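Local coordinates for protein PpBBE-like 1 D396N (Physcomitrella patens subsp. patens, PDB 6EO5) that is a variant of a moss berberine bridge enzyme homolog, a flavoenzyme that oxidises cellobiose, at residues T382-R387 and A427-I432; K334-N339 and Y391-V396; M436-Y441 and F464-P469. All blocks are in the same frame, centred on the assembly; numbering follows the deposited sequence.

How the contacts relate
All three contacts lie in the C-terminal half of the chain, and contact 1 touches both of the others. Contacts 1 and 2 have centres about 11 Å apart and alternate along the sequence, in the order 334-339, 382-387, 391-396, 427-432. They touch directly: the H386 ring stacks on Y337, and S335 OG probably bonds to Y428 N. Contact 3 follows, also centred about 11 Å from contact 1. It meets contact 1 through a probable backbone bond between A427 N and A440 O. Contacts 2 and 3 do not touch; their centres are about 17 Å apart. Contact 1 therefore links the edge of the seven-stranded antiparallel sheet to the C-terminal region, next to the FAD.

Contact 1 of 3, residues T382-R387 and A427-I432; sequences TAFIHR and AYQNYI. With FAD (flavin-adenine dinucleotide), chain C.
This is a buried contact between two loops beside the flavin, with H386 and F384 of 382-387 against Q429 and Y428 of 427-432. The first loop lies between strands 361-367 and 391-398. The second lies between helices 405-420 and 438-442. H386 NE2 donates to Q429 OE1 at 2.9 Å, with a bent angle of 141°. The N-H reaches a lone pair of the amide oxygen, and that oxygen stays close to the imidazole plane. Ring and amide planes stand 80° apart. The other end of the amide, Q429 NE2, gives to a water at 2.9 Å and also to G199 O. The same water donates to A383 O and accepts from I385 N, so it ties the amide to the opposite backbone. A leucine in place of H386 would probably leave Q429 OE1 without this donor and the amide held through its nitrogen end. F384 CG is anti to the backbone N (chi1 -168°), which carries the ring to Y428. F384 CE2 lies 3.6 Å from Y428 CE1, each near the plane of the other ring. Beyond it, Y428 OH donates to FAD O2 at 2.6 Å, and G155 N is a further partner of this hydroxyl. N430 ND2 lies 2.7 Å from FAD O4'. The loop 427-432 thus lines the FAD pocket of this VAO-type flavoenzyme, meeting the pyrimidine carbonyl and the ribityl chain.

Contact 2 of 3, residues K334-N339 and Y391-V396; sequences KSIYVN and YSIQMV
I336 pairs with I393 at the middle of an antiparallel ladder between strands 331-338 and 391-398. I393 N donates to I336 O at 2.8 Å and 163°, and I336 N returns a longer bond to I393 O. K334 with M395 and V338 with Y391 are also hydrogen-bonded pairs, although the bond from Y391 N to V338 O is weak. The tight part is the face that carries I336, V338, Y391, I393 and M395. The two isoleucines lie alongside each other, and I393 CD1 is 3.9 Å from I336 CG2. M395 runs extended beyond CG, chi2 162° and chi3 179°, and this carries CE across to I336 CG2 at 3.6 Å. V338 CB sits over one face of the Y391 ring, 4.0 Å from its centroid, in a CH-pi contact. The Y391 hydroxyl goes on to Q243. The face with S335, Y337, S392 and Q394 is looser between the strands, though it too is buried. There Y337 CE1 meets S392 CB at 3.6 Å. The Q394 side chain makes little contact with strand 331-338, and its OE1 bonds to Y83 OH instead. Strand 331-338 is an outermost strand of the sheet, and strand 361-367 flanks 391-398 on its other side. Helix 405-420 packs on the isoleucine and methionine face, where W416 touches I336 and I412 touches M395.

Contact 3 of 3, residues M436-Y441 and F464-P469; sequences MPLSAY and FPQSIP
The berberine-like C-terminal region of this flavoenzyme brings the start of helix 438-442 against the loop after helix 446-456, with L438 and Q466 at the centre. The L438 side chain does most of the apolar work. With CG anti to the carbonyl carbon (chi1 -74°), L438 points at the loop and its two methyls take different partners. CD1 meets P469 CD at 3.7 Å and also nears S467 O. CD2 lies 4.1 Å from Q466 CG, on the aliphatic part of the glutamine. The first helical turn that carries L438 is closed by A440 N bonding to P437 O. Q466 extends beyond its CG and brings its amide between M436 and Y441. Q466 NE2 makes a weak bond to M436 O at 3.3 Å, with an angle of only 122°. Its firmer partners lie outside: NE2 also gives to D433 O, and OE1 bonds to Y86 OH. Both ends of the amide are therefore engaged, which should fix its rotation. The same NE2 sits at the edge of the Y441 ring, 3.8 Å from CE2, with ring and amide planes 59° apart. I468 and P469 rest on I450 of helix 446-456, and I468 N bonds to S204 OG. The loop itself is folded into a beta turn from F464 to S467. F464 O accepts from S467 N at 3.0 Å and from S467 OG at 3.0 Å, the hydroxyl in the carbonyl plane on a lone pair, while S467 N also lies over the centre of the F464 ring.

Contact 1 of 3, residues T382-R387 and A427-I432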
loop_
_atom_site.group_PDB
_atom_site.type_symbol
_atom_site.label_atom_id
_atom_site.label_comp_id
_atom_site.label_asym_id
_atom_site.label_seq_id
_atom_site.Cartn_x
_atom_site.Cartn_y
_atom_site.Cartn_z
ATOM N N THR A 382 -16.533 5.821 0.137
ATOM C CA THR A 382 -15.194 5.858 0.711
ATOM C C THR A 382 -14.357 6.892 -0.021
ATOM O O THR A 382 -14.652 7.281 -1.153
ATOM C CB THR A 382 -14.478 4.489 0.663
ATOM O OG1 THR A 382 -14.191 4.132 -0.696
ATOM C CG2 THR A 382 -15.330 3.393 1.325
ATOM N N ALA A 383 -13.303 7.338 0.656
ATOM C CA ALA A 383 -12.318 8.195 0.020
ATOM C C ALA A 383 -11.568 7.480 -1.100
ATOM O O ALA A 383 -10.905 8.146 -1.900
ATOM C CB ALA A 383 -11.330 8.718 1.065
ATOM N N PHE A 384 -11.643 6.153 -1.178
ATOM C CA PHE A 384 -11.005 5.401 -2.251
ATOM C C PHE A 384 -11.972 5.299 -3.428
ATOM O O PHE A 384 -13.039 4.687 -3.309
ATOM C CB PHE A 384 -10.577 4.012 -1.771
ATOM C CG PHE A 384 -9.672 3.296 -2.728
ATOM C CD1 PHE A 384 -10.199 2.537 -3.765
ATOM C CD2 PHE A 384 -8.290 3.405 -2.609
ATOM C CE1 PHE A 384 -9.367 1.883 -4.663
ATOM C CE2 PHE A 384 -7.447 2.756 -3.506
ATOM C CZ PHE A 384 -7.994 1.983 -4.531
ATOM N N ILE A 385 -11.588 5.882 -4.564
ATOM C CA ILE A 385 -12.503 6.082 -5.685
ATOM C C ILE A 385 -12.311 5.073 -6.816
ATOM O O ILE A 385 -13.206 4.933 -7.662
ATOM C CB ILE A 385 -12.380 7.519 -6.251
ATOM C CG1 ILE A 385 -11.005 7.734 -6.906
ATOM C CG2 ILE A 385 -12.637 8.562 -5.161
ATOM C CD1 ILE A 385 -10.906 9.020 -7.736
ATOM N N HIS A 386 -11.185 4.367 -6.854
ATOM C CA HIS A 386 -10.814 3.565 -8.018
ATOM C C HIS A 386 -11.579 2.248 -7.991
ATOM O O HIS A 386 -11.056 1.181 -7.661
ATOM C CB HIS A 386 -9.307 3.365 -8.036
ATOM C CG HIS A 386 -8.553 4.599 -7.660
ATOM N ND1 HIS A 386 -8.519 5.725 -8.460
ATOM C CD2 HIS A 386 -7.845 4.904 -6.546
ATOM C CE1 HIS A 386 -7.810 6.665 -7.858
ATOM N NE2 HIS A 386 -7.384 6.190 -6.698
ATOM N N ARG A 387 -12.854 2.334 -8.363
ATOM C CA ARG A 387 -13.780 1.216 -8.241
ATOM C C ARG A 387 -14.262 0.709 -9.595
ATOM O O ARG A 387 -15.247 -0.038 -9.644
ATOM C CB ARG A 387 -14.976 1.624 -7.383
ATOM C CG ARG A 387 -14.595 2.226 -6.047
ATOM C CD ARG A 387 -14.072 1.160 -5.128
ATOM N NE ARG A 387 -13.937 1.647 -3.759
ATOM C CZ ARG A 387 -13.551 0.879 -2.746
ATOM N NH1 ARG A 387 -13.277 -0.403 -2.971
ATOM N NH2 ARG A 387 -13.443 1.385 -1.520
ATOM N N ALA A 427 -4.516 7.402 -10.489
ATOM C CA ALA A 427 -3.368 6.703 -9.940
ATOM C C ALA A 427 -3.721 6.175 -8.555
ATOM O O ALA A 427 -4.697 6.609 -7.938
ATOM C CB ALA A 427 -2.142 7.617 -9.869
ATOM N N TYR A 428 -2.895 5.240 -8.069
ATOM C CA TYR A 428 -3.110 4.543 -6.801
ATOM C C TYR A 428 -2.249 5.187 -5.716
ATOM O O TYR A 428 -1.015 5.190 -5.816
ATOM C CB TYR A 428 -2.783 3.055 -6.955
ATOM C CG TYR A 428 -2.884 2.224 -5.682
ATOM C CD1 TYR A 428 -3.940 2.393 -4.790
ATOM C CD2 TYR A 428 -1.930 1.246 -5.397
ATOM C CE1 TYR A 428 -4.025 1.636 -3.637
ATOM C CE2 TYR A 428 -2.005 0.477 -4.251
ATOM C CZ TYR A 428 -3.056 0.667 -3.376
ATOM O OH TYR A 428 -3.126 -0.106 -2.238
ATOM N N GLN A 429 -2.902 5.709 -4.670
ATOM C CA GLN A 429 -2.222 6.572 -3.708
ATOM C C GLN A 429 -1.249 5.831 -2.796
ATOM O O GLN A 429 -0.431 6.491 -2.136
ATOM C CB GLN A 429 -3.252 7.326 -2.870
ATOM C CG GLN A 429 -4.393 6.475 -2.335
ATOM C CD GLN A 429 -5.631 6.524 -3.213
ATOM O OE1 GLN A 429 -5.556 6.352 -4.443
ATOM N NE2 GLN A 429 -6.784 6.762 -2.588
ATOM N N ASN A 430 -1.304 4.493 -2.725
ATOM C CA ASN A 430 -0.241 3.794 -2.014
ATOM C C ASN A 430 1.023 3.662 -2.842
ATOM O O ASN A 430 2.065 3.306 -2.287
ATOM C CB ASN A 430 -0.683 2.409 -1.553
ATOM C CG ASN A 430 -1.309 2.425 -0.181
ATOM O OD1 ASN A 430 -2.292 1.723 0.064
ATOM N ND2 ASN A 430 -0.748 3.215 0.725
ATOM N N TYR A 431 0.957 3.929 -4.142
ATOM C CA TYR A 431 2.165 4.123 -4.950
ATOM C C TYR A 431 2.470 5.619 -5.099
ATOM O O TYR A 431 2.709 6.133 -6.189
ATOM C CB TYR A 431 2.008 3.436 -6.304
ATOM C CG TYR A 431 1.717 1.954 -6.200
ATOM C CD1 TYR A 431 2.127 1.219 -5.091
ATOM C CD2 TYR A 431 1.033 1.285 -7.211
ATOM C CE1 TYR A 431 1.865 -0.137 -4.985
ATOM C CE2 TYR A 431 0.764 -0.079 -7.114
ATOM C CZ TYR A 431 1.181 -0.784 -5.992
ATOM O OH TYR A 431 0.919 -2.142 -5.883
ATOM N N ILE A 432 2.487 6.314 -3.959
ATOM C CA ILE A 432 2.446 7.774 -3.914
ATOM C C ILE A 432 3.520 8.419 -4.805
ATOM O O ILE A 432 4.680 7.982 -4.863
ATOM C CB ILE A 432 2.553 8.220 -2.441
ATOM C CG1 ILE A 432 2.066 9.654 -2.272
ATOM C CG2 ILE A 432 3.959 8.024 -1.892
ATOM C CD1 ILE A 432 0.644 9.845 -2.743
HETATM P PA FAD C . 4.746 4.747 5.998
HETATM O O1A FAD C . 5.860 5.375 5.175
HETATM O O2A FAD C . 5.136 4.593 7.446
HETATM O O5B FAD C . 3.331 5.512 5.866
HETATM C C5B FAD C . 2.880 6.027 4.632
HETATM C C4B FAD C . 1.997 7.252 4.846
HETATM O O4B FAD C . 0.992 6.969 5.801
HETATM C C3B FAD C . 2.782 8.436 5.382
HETATM O O3B FAD C . 2.185 9.621 4.902
HETATM C C2B FAD C . 2.556 8.341 6.867
HETATM O O2B FAD C . 2.712 9.585 7.502
HETATM C C1B FAD C . 1.129 7.810 6.936
HETATM N N9A FAD C . 0.932 7.094 8.216
HETATM C C8A FAD C . 1.706 6.074 8.717
HETATM N N7A FAD C . 1.215 5.704 9.919
HETATM C C5A FAD C . 0.142 6.472 10.199
HETATM C C6A FAD C . -0.709 6.517 11.287
HETATM N N6A FAD C . -0.523 5.681 12.303
HETATM N N1A FAD C . -1.746 7.423 11.307
HETATM C C2A FAD C . -1.918 8.288 10.251
HETATM N N3A FAD C . -1.065 8.249 9.168
HETATM C C4A FAD C . -0.046 7.354 9.145
HETATM N N1 FAD C . 0.832 -1.652 -1.660
HETATM C C2 FAD C . -0.259 -2.503 -1.874
HETATM O O2 FAD C . -1.436 -2.088 -1.921
HETATM N N3 FAD C . -0.028 -3.860 -2.023
HETATM C C4 FAD C . 1.253 -4.365 -1.972
HETATM O O4 FAD C . 1.427 -5.574 -2.095
HETATM C C4X FAD C . 2.335 -3.522 -1.764
HETATM N N5 FAD C . 3.608 -4.042 -1.667
HETATM C C5X FAD C . 4.629 -3.270 -1.148
HETATM C C6 FAD C . 5.875 -3.847 -0.924
HETATM C C7 FAD C . 6.915 -3.152 -0.287
HETATM C C7M FAD C . 8.250 -3.821 -0.047
HETATM C C8 FAD C . 6.710 -1.792 0.027
HETATM C C8M FAD C . 7.824 -0.943 0.608
HETATM C C9 FAD C . 5.473 -1.200 -0.292
HETATM C C9A FAD C . 4.410 -1.925 -0.861
HETATM N N10 FAD C . 3.184 -1.352 -1.224
HETATM C C10 FAD C . 2.118 -2.162 -1.565
HETATM C "C1'" FAD C . 2.891 0.092 -0.985
HETATM C "C2'" FAD C . 2.323 0.256 0.421
HETATM O "O2'" FAD C . 0.962 -0.102 0.508
HETATM C "C3'" FAD C . 2.475 1.702 0.835
HETATM O "O3'" FAD C . 3.853 1.980 0.777
HETATM C "C4'" FAD C . 1.905 1.912 2.234
HETATM O "O4'" FAD C . 1.401 3.231 2.324
HETATM C "C5'" FAD C . 2.965 1.636 3.299
HETATM O "O5'" FAD C . 2.532 1.935 4.610
HETATM P P FAD C . 3.648 2.076 5.772
HETATM O O1P FAD C . 2.962 2.251 7.107
HETATM O O2P FAD C . 4.652 0.955 5.783
HETATM O O3P FAD C . 4.512 3.335 5.266
HETATM O O HOH W 1 -9.283 7.588 -3.814
#

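Contact 2 of 3, residues K334-N339 and Y391-V396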
loop_
_atom_site.group_PDB
_atom_site.type_symbol
_atom_site.label_atom_id
_atom_site.label_comp_id
_atom_site.label_asym_id
_atom_site.label_seq_id
_atom_site.Cartn_x
_atom_site.Cartn_y
_atom_site.Cartn_z
ATOM N N LYS A 334 5.862 5.400 -10.184
ATOM C CA LYS A 334 4.628 6.031 -10.643
ATOM C C LYS A 334 3.567 4.948 -10.809
ATOM O O LYS A 334 3.876 3.754 -10.828
ATOM C CB LYS A 334 4.846 6.794 -11.959
ATOM C CG LYS A 334 6.017 7.769 -11.904
ATOM C CD LYS A 334 6.258 8.519 -13.207
ATOM C CE LYS A 334 5.149 9.496 -13.533
ATOM N NZ LYS A 334 5.067 10.635 -12.571
ATOM N N SER A 335 2.302 5.351 -10.914
ATOM C CA SER A 335 1.243 4.366 -11.143
ATOM C C SER A 335 0.151 4.970 -12.022
ATOM O O SER A 335 0.114 6.190 -12.267
ATOM C CB SER A 335 0.651 3.847 -9.823
ATOM O OG SER A 335 -0.282 4.764 -9.269
ATOM N N ILE A 336 -0.745 4.102 -12.500
ATOM C CA ILE A 336 -1.864 4.523 -13.339
ATOM C C ILE A 336 -2.921 3.434 -13.301
ATOM O O ILE A 336 -2.627 2.282 -12.985
ATOM C CB ILE A 336 -1.395 4.804 -14.789
ATOM C CG1 ILE A 336 -2.208 5.944 -15.409
ATOM C CG2 ILE A 336 -1.432 3.541 -15.626
ATOM C CD1 ILE A 336 -1.643 6.427 -16.704
ATOM N N TYR A 337 -4.164 3.797 -13.623
ATOM C CA TYR A 337 -5.260 2.835 -13.727
ATOM C C TYR A 337 -5.709 2.687 -15.179
ATOM O O TYR A 337 -5.759 3.668 -15.932
ATOM C CB TYR A 337 -6.455 3.247 -12.857
ATOM C CG TYR A 337 -6.323 2.844 -11.409
ATOM C CD1 TYR A 337 -6.518 1.508 -11.005
ATOM C CD2 TYR A 337 -5.999 3.790 -10.436
ATOM C CE1 TYR A 337 -6.385 1.132 -9.652
ATOM C CE2 TYR A 337 -5.859 3.431 -9.096
ATOM C CZ TYR A 337 -6.052 2.110 -8.710
ATOM O OH TYR A 337 -5.907 1.793 -7.379
ATOM N N VAL A 338 -6.034 1.456 -15.562
ATOM C CA VAL A 338 -6.519 1.115 -16.895
ATOM C C VAL A 338 -7.911 0.522 -16.749
ATOM O O VAL A 338 -8.133 -0.346 -15.895
ATOM C CB VAL A 338 -5.588 0.118 -17.607
ATOM C CG1 VAL A 338 -6.098 -0.166 -19.001
ATOM C CG2 VAL A 338 -4.158 0.649 -17.644
ATOM N N ASN A 339 -8.843 0.994 -17.568
ATOM C CA ASN A 339 -10.221 0.523 -17.541
ATOM C C ASN A 339 -10.417 -0.617 -18.534
ATOM O O ASN A 339 -9.652 -0.776 -19.491
ATOM C CB ASN A 339 -11.188 1.652 -17.871
ATOM C CG ASN A 339 -11.285 2.678 -16.774
ATOM O OD1 ASN A 339 -10.932 2.427 -15.622
ATOM N ND2 ASN A 339 -11.776 3.854 -17.128
ATOM N N TYR A 391 -7.249 -3.019 -14.111
ATOM C CA TYR A 391 -6.034 -3.239 -13.339
ATOM C C TYR A 391 -5.302 -1.916 -13.133
ATOM O O TYR A 391 -5.550 -0.928 -13.831
ATOM C CB TYR A 391 -5.126 -4.275 -14.021
ATOM C CG TYR A 391 -4.697 -3.915 -15.425
ATOM C CD1 TYR A 391 -3.597 -3.081 -15.647
ATOM C CD2 TYR A 391 -5.365 -4.431 -16.531
ATOM C CE1 TYR A 391 -3.197 -2.760 -16.919
ATOM C CE2 TYR A 391 -4.966 -4.118 -17.816
ATOM C CZ TYR A 391 -3.884 -3.278 -18.006
ATOM O OH TYR A 391 -3.474 -2.946 -19.283
ATOM N N SER A 392 -4.398 -1.912 -12.151
ATOM C CA SER A 392 -3.468 -0.819 -11.909
ATOM C C SER A 392 -2.099 -1.193 -12.459
ATOM O O SER A 392 -1.776 -2.374 -12.588
ATOM C CB SER A 392 -3.344 -0.535 -10.415
ATOM O OG SER A 392 -2.867 -1.695 -9.729
ATOM N N ILE A 393 -1.283 -0.189 -12.779
ATOM C CA ILE A 393 0.100 -0.423 -13.196
ATOM C C ILE A 393 1.028 0.211 -12.167
ATOM O O ILE A 393 0.972 1.426 -11.938
ATOM C CB ILE A 393 0.404 0.135 -14.598
ATOM C CG1 ILE A 393 -0.590 -0.358 -15.648
ATOM C CG2 ILE A 393 1.813 -0.264 -15.013
ATOM C CD1 ILE A 393 -0.261 0.145 -17.048
ATOM N N GLN A 394 1.901 -0.595 -11.574
ATOM C CA GLN A 394 2.974 -0.075 -10.735
ATOM C C GLN A 394 4.252 0.007 -11.568
ATOM O O GLN A 394 4.689 -1.000 -12.140
ATOM C CB GLN A 394 3.183 -0.939 -9.493
ATOM C CG GLN A 394 4.050 -0.253 -8.449
ATOM C CD GLN A 394 4.579 -1.197 -7.388
ATOM O OE1 GLN A 394 5.452 -0.834 -6.596
ATOM N NE2 GLN A 394 4.061 -2.415 -7.372
ATOM N N MET A 395 4.844 1.203 -11.634
ATOM C CA MET A 395 6.012 1.486 -12.469
ATOM C C MET A 395 7.163 1.947 -11.584
ATOM O O MET A 395 7.106 3.045 -11.022
ATOM C CB MET A 395 5.682 2.559 -13.505
ATOM C CG MET A 395 4.301 2.438 -14.086
ATOM S SD MET A 395 3.783 3.971 -14.857
ATOM C CE MET A 395 2.165 3.565 -15.475
ATOM N N VAL A 396 8.217 1.137 -11.485
ATOM C CA VAL A 396 9.349 1.399 -10.598
ATOM C C VAL A 396 10.631 1.432 -11.426
ATOM O O VAL A 396 10.879 0.518 -12.219
ATOM C CB VAL A 396 9.462 0.331 -9.490
ATOM C CG1 VAL A 396 10.604 0.664 -8.537
ATOM C CG2 VAL A 396 8.149 0.180 -8.733
#

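Contact 3 of 3, residues M436-Y441 and F464-P469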
loop_
_atom_site.group_PDB
_atom_site.type_symbol
_atom_site.label_atom_id
_atom_site.label_comp_id
_atom_site.label_asym_id
_atom_site.label_seq_id
_atom_site.Cartn_x
_atom_site.Cartn_y
_atom_site.Cartn_z
ATOM N N MET A 436 1.899 13.560 -9.272
ATOM C CA MET A 436 0.487 13.396 -9.593
ATOM C C MET A 436 -0.311 14.531 -8.959
ATOM O O MET A 436 -0.084 14.863 -7.791
ATOM C CB MET A 436 -0.045 12.054 -9.097
ATOM C CG MET A 436 0.498 10.815 -9.804
ATOM S SD MET A 436 0.277 10.890 -11.589
ATOM C CE MET A 436 -1.481 10.883 -11.785
ATOM N N PRO A 437 -1.217 15.170 -9.693
ATOM C CA PRO A 437 -2.178 16.063 -9.044
ATOM C C PRO A 437 -3.127 15.256 -8.162
ATOM O O PRO A 437 -3.488 14.124 -8.489
ATOM C CB PRO A 437 -2.917 16.692 -10.226
ATOM C CG PRO A 437 -2.888 15.651 -11.256
ATOM C CD PRO A 437 -1.523 15.001 -11.125
ATOM N N LEU A 438 -3.551 15.862 -7.048
ATOM C CA LEU A 438 -4.437 15.182 -6.110
ATOM C C LEU A 438 -5.738 14.714 -6.760
ATOM O O LEU A 438 -6.299 13.699 -6.335
ATOM C CB LEU A 438 -4.738 16.089 -4.921
ATOM C CG LEU A 438 -3.627 16.287 -3.882
ATOM C CD1 LEU A 438 -4.182 16.977 -2.648
ATOM C CD2 LEU A 438 -2.953 14.972 -3.489
ATOM N N SER A 439 -6.232 15.417 -7.783
ATOM C CA SER A 439 -7.434 14.969 -8.476
ATOM C C SER A 439 -7.264 13.576 -9.061
ATOM O O SER A 439 -8.260 12.862 -9.249
ATOM C CB SER A 439 -7.811 15.942 -9.591
ATOM O OG SER A 439 -6.733 16.138 -10.496
ATOM N N ALA A 440 -6.023 13.176 -9.356
ATOM C CA ALA A 440 -5.804 11.836 -9.882
ATOM C C ALA A 440 -6.029 10.771 -8.812
ATOM O O ALA A 440 -6.409 9.637 -9.136
ATOM C CB ALA A 440 -4.402 11.722 -10.463
ATOM N N TYR A 441 -5.806 11.113 -7.542
ATOM C CA TYR A 441 -6.006 10.148 -6.469
ATOM C C TYR A 441 -7.412 10.205 -5.893
ATOM O O TYR A 441 -7.970 9.169 -5.526
ATOM C CB TYR A 441 -4.997 10.377 -5.343
ATOM C CG TYR A 441 -3.563 10.075 -5.713
ATOM C CD1 TYR A 441 -3.187 8.808 -6.149
ATOM C CD2 TYR A 441 -2.582 11.056 -5.616
ATOM C CE1 TYR A 441 -1.869 8.533 -6.478
ATOM C CE2 TYR A 441 -1.269 10.787 -5.940
ATOM C CZ TYR A 441 -0.915 9.523 -6.366
ATOM O OH TYR A 441 0.399 9.255 -6.687
ATOM N N PHE A 464 2.156 17.304 4.628
ATOM C CA PHE A 464 3.306 16.859 3.851
ATOM C C PHE A 464 3.053 17.276 2.407
ATOM O O PHE A 464 1.964 17.773 2.095
ATOM C CB PHE A 464 3.518 15.336 3.986
ATOM C CG PHE A 464 2.349 14.504 3.518
ATOM C CD1 PHE A 464 1.198 14.400 4.282
ATOM C CD2 PHE A 464 2.417 13.800 2.321
ATOM C CE1 PHE A 464 0.132 13.637 3.855
ATOM C CE2 PHE A 464 1.351 13.037 1.890
ATOM C CZ PHE A 464 0.209 12.960 2.655
ATOM N N PRO A 465 4.049 17.128 1.490
ATOM C CA PRO A 465 3.835 17.645 0.124
ATOM C C PRO A 465 2.519 17.248 -0.538
ATOM O O PRO A 465 2.086 17.951 -1.451
ATOM C CB PRO A 465 5.032 17.084 -0.650
ATOM C CG PRO A 465 6.106 17.084 0.346
ATOM C CD PRO A 465 5.457 16.719 1.675
ATOM N N GLN A 466 1.852 16.172 -0.100
ATOM C CA GLN A 466 0.575 15.796 -0.702
ATOM C C GLN A 466 -0.484 15.506 0.356
ATOM O O GLN A 466 -1.298 14.593 0.212
ATOM C CB GLN A 466 0.748 14.614 -1.652
ATOM C CG GLN A 466 1.160 15.038 -3.056
ATOM C CD GLN A 466 1.728 13.900 -3.874
ATOM O OE1 GLN A 466 2.707 13.264 -3.474
ATOM N NE2 GLN A 466 1.117 13.632 -5.024
ATOM N N SER A 467 -0.512 16.296 1.425
ATOM C CA SER A 467 -1.613 16.235 2.373
ATOM C C SER A 467 -2.866 16.896 1.793
ATOM O O SER A 467 -2.805 17.715 0.872
ATOM C CB SER A 467 -1.224 16.908 3.693
ATOM O OG SER A 467 -0.623 18.179 3.490
ATOM N N ILE A 468 -4.018 16.518 2.334
ATOM C CA ILE A 468 -5.251 17.157 1.866
ATOM C C ILE A 468 -5.173 18.651 2.167
ATOM O O ILE A 468 -4.796 19.041 3.292
ATOM C CB ILE A 468 -6.485 16.504 2.524
ATOM C CG1 ILE A 468 -6.488 14.982 2.301
ATOM C CG2 ILE A 468 -7.766 17.089 1.969
ATOM C CD1 ILE A 468 -6.563 14.539 0.838
ATOM N N PRO A 469 -5.444 19.523 1.203
ATOM C CA PRO A 469 -5.299 20.965 1.432
ATOM C C PRO A 469 -6.494 21.560 2.167
ATOM O O PRO A 469 -7.536 20.929 2.341
ATOM C CB PRO A 469 -5.192 21.527 0.012
ATOM C CG PRO A 469 -5.962 20.566 -0.815
ATOM C CD PRO A 469 -5.734 19.211 -0.210
#